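Local coordinates for Rho guanine nucleotide exchange factor TIAM2 (Mus musculus, PDB 3A8P), which acts as a guanine nucleotide exchange factor that specifically activates the GTPase RAC1, linking extracellular signals such as laminin to the cytoskeleton and neurite growth, at residues W16-P21 with W39-V44. Sequence-based numbering, arbitrary orientation.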
# COMPACT_ATOMS: atom_id res chain seq x y z
N TRP A 16 8.28 -11.90 -17.93
CA TRP A 16 9.25 -12.41 -16.96
C TRP A 16 9.49 -11.39 -15.86
O TRP A 16 9.62 -10.19 -16.11
CB TRP A 16 10.60 -12.71 -17.62
CG TRP A 16 10.63 -13.91 -18.51
CD1 TRP A 16 10.70 -13.93 -19.87
CD2 TRP A 16 10.63 -15.28 -18.09
NE1 TRP A 16 10.76 -15.23 -20.33
CE2 TRP A 16 10.72 -16.08 -19.25
CE3 TRP A 16 10.57 -15.91 -16.84
CZ2 TRP A 16 10.75 -17.47 -19.21
CZ3 TRP A 16 10.60 -17.31 -16.79
CH2 TRP A 16 10.69 -18.07 -17.97
N LEU A 17 9.58 -11.88 -14.63
CA LEU A 17 9.85 -11.02 -13.48
C LEU A 17 10.61 -11.75 -12.40
O LEU A 17 10.35 -12.92 -12.12
CB LEU A 17 8.54 -10.52 -12.86
CG LEU A 17 7.64 -9.56 -13.62
CD1 LEU A 17 6.40 -9.30 -12.77
CD2 LEU A 17 8.37 -8.24 -13.91
N PHE A 18 11.57 -11.06 -11.80
CA PHE A 18 12.30 -11.64 -10.69
C PHE A 18 11.43 -11.23 -9.52
O PHE A 18 10.90 -10.11 -9.48
CB PHE A 18 13.71 -11.06 -10.59
CG PHE A 18 14.72 -11.82 -11.42
CD1 PHE A 18 15.36 -12.94 -10.90
CD2 PHE A 18 14.95 -11.47 -12.75
CE1 PHE A 18 16.24 -13.70 -11.69
CE2 PHE A 18 15.82 -12.22 -13.55
CZ PHE A 18 16.46 -13.35 -13.02
N PHE A 19 11.26 -12.15 -8.58
CA PHE A 19 10.39 -11.95 -7.42
C PHE A 19 11.08 -12.25 -6.10
O PHE A 19 11.90 -13.16 -6.00
CB PHE A 19 9.17 -12.85 -7.60
CG PHE A 19 8.30 -12.95 -6.38
CD1 PHE A 19 7.51 -11.88 -5.98
CD2 PHE A 19 8.25 -14.14 -5.66
CE1 PHE A 19 6.68 -11.99 -4.87
CE2 PHE A 19 7.42 -14.25 -4.54
CZ PHE A 19 6.63 -13.17 -4.15
N LYS A 20 10.73 -11.47 -5.08
CA LYS A 20 11.31 -11.65 -3.76
C LYS A 20 10.39 -11.10 -2.68
O LYS A 20 10.09 -9.90 -2.66
CB LYS A 20 12.67 -10.95 -3.70
CG LYS A 20 13.39 -11.05 -2.37
CD LYS A 20 14.75 -10.37 -2.47
CE LYS A 20 15.55 -10.51 -1.19
NZ LYS A 20 16.94 -10.02 -1.38
N PRO A 21 9.91 -11.97 -1.78
CA PRO A 21 9.03 -11.53 -0.70
C PRO A 21 9.89 -10.72 0.27
O PRO A 21 11.05 -11.08 0.52
CB PRO A 21 8.54 -12.85 -0.11
CG PRO A 21 9.71 -13.76 -0.33
CD PRO A 21 10.13 -13.42 -1.73
N TRP A 39 15.91 -13.84 -4.66
CA TRP A 39 15.31 -13.56 -5.96
C TRP A 39 15.12 -14.80 -6.83
O TRP A 39 16.07 -15.51 -7.13
CB TRP A 39 16.14 -12.55 -6.76
CG TRP A 39 16.24 -11.14 -6.20
CD1 TRP A 39 17.31 -10.61 -5.53
CD2 TRP A 39 15.30 -10.07 -6.35
NE1 TRP A 39 17.09 -9.27 -5.27
CE2 TRP A 39 15.86 -8.92 -5.76
CE3 TRP A 39 14.02 -9.97 -6.93
CZ2 TRP A 39 15.20 -7.68 -5.74
CZ3 TRP A 39 13.37 -8.74 -6.91
CH2 TRP A 39 13.96 -7.61 -6.32
N LYS A 40 13.88 -15.04 -7.26
CA LYS A 40 13.58 -16.16 -8.14
C LYS A 40 12.85 -15.57 -9.34
O LYS A 40 12.06 -14.63 -9.18
CB LYS A 40 12.68 -17.18 -7.44
CG LYS A 40 13.31 -17.82 -6.21
CD LYS A 40 12.33 -18.73 -5.50
CE LYS A 40 12.92 -19.30 -4.22
NZ LYS A 40 11.92 -20.13 -3.49
N GLN A 41 13.09 -16.11 -10.52
CA GLN A 41 12.45 -15.61 -11.74
C GLN A 41 11.21 -16.42 -12.07
O GLN A 41 11.20 -17.63 -11.90
CB GLN A 41 13.44 -15.66 -12.90
CG GLN A 41 12.91 -15.07 -14.20
CD GLN A 41 13.90 -15.24 -15.33
OE1 GLN A 41 14.44 -16.33 -15.53
NE2 GLN A 41 14.14 -14.17 -16.08
N TYR A 42 10.17 -15.75 -12.56
CA TYR A 42 8.94 -16.43 -12.92
C TYR A 42 8.31 -15.76 -14.13
O TYR A 42 8.51 -14.56 -14.34
CB TYR A 42 7.90 -16.33 -11.80
CG TYR A 42 8.21 -17.02 -10.50
CD1 TYR A 42 8.03 -18.40 -10.36
CD2 TYR A 42 8.65 -16.30 -9.39
CE1 TYR A 42 8.27 -19.04 -9.15
CE2 TYR A 42 8.90 -16.93 -8.17
CZ TYR A 42 8.71 -18.30 -8.06
OH TYR A 42 8.91 -18.93 -6.86
N TRP A 43 7.56 -16.52 -14.90
CA TRP A 43 6.82 -15.95 -16.01
C TRP A 43 5.54 -15.58 -15.26
O TRP A 43 4.87 -16.45 -14.71
CB TRP A 43 6.53 -16.98 -17.09
CG TRP A 43 5.60 -16.45 -18.13
CD1 TRP A 43 4.27 -16.72 -18.25
CD2 TRP A 43 5.92 -15.51 -19.16
NE1 TRP A 43 3.73 -15.99 -19.29
CE2 TRP A 43 4.73 -15.24 -19.87
CE3 TRP A 43 7.10 -14.87 -19.55
CZ2 TRP A 43 4.67 -14.35 -20.95
CZ3 TRP A 43 7.05 -13.98 -20.64
CH2 TRP A 43 5.84 -13.73 -21.32
N VAL A 44 5.21 -14.29 -15.23
CA VAL A 44 4.04 -13.84 -14.48
C VAL A 44 2.90 -13.31 -15.35
O VAL A 44 3.14 -12.68 -16.37
CB VAL A 44 4.47 -12.74 -13.47
CG1 VAL A 44 3.25 -12.16 -12.75
CG2 VAL A 44 5.44 -13.32 -12.47
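Leu17 and Tyr42 face each other as an antiparallel hydrogen-bonded pair. Leu17 N gives its hydrogen to Tyr42 O and Tyr42 N to Leu17 O, each at 2.9 Å. Two residues on, Phe19 N reaches Lys40 O at 2.7 Å, and Lys40 N returns the bond to Phe19 O at 3.0 Å, the straightest of the four at 167°. Each of the four carbonyl oxygens also receives a CA-H from the other strand, as where Gln41 CA lies 3.4 Å from Leu17 O. At the non-hydrogen-bonded positions the backbones of Phe18 and Trp43 bond outward, Phe18 to strand 101-105 on one flank and Trp43 to strand 50-54 on the other; Lys20 also bonds strand 101-105. This is the sheet of the first PH domain, part of the protein- and membrane-binding PHCCEx module.

The side chains alternate between two faces. On one, Trp43, its CG anti to the backbone N (chi1 172°), brings its six-membered ring edge-on to the face of the Trp16 five-membered ring, the planes at 82°; Trp43 CB sits over the Trp16 six-membered ring. Gln41, long and flat-ended, can serve two aromatics: CG touches Trp16 CE3, while CB and the stacked amide cover Phe18. On the other, buried Leu17 CD1 and Val44 CB suit an apolar site against Trp115, and Phe19 CD2 obliquely approaches Tyr42 CE2 at 3.8 Å, Phe53 lying edge-to-face with both rings. Where strand 40-44 gives way to loop, Lys20 lays its methylenes flat on the Trp39 indole, carrying its ammonium toward NE1.

A serine in place of Trp16 would probably leave the Trp43 edge without its aromatic face and Gln41 freer to turn. Paired amides thus fix the register, while dispersion and weak CH-pi contacts, rather than charge pairs, join the side chains.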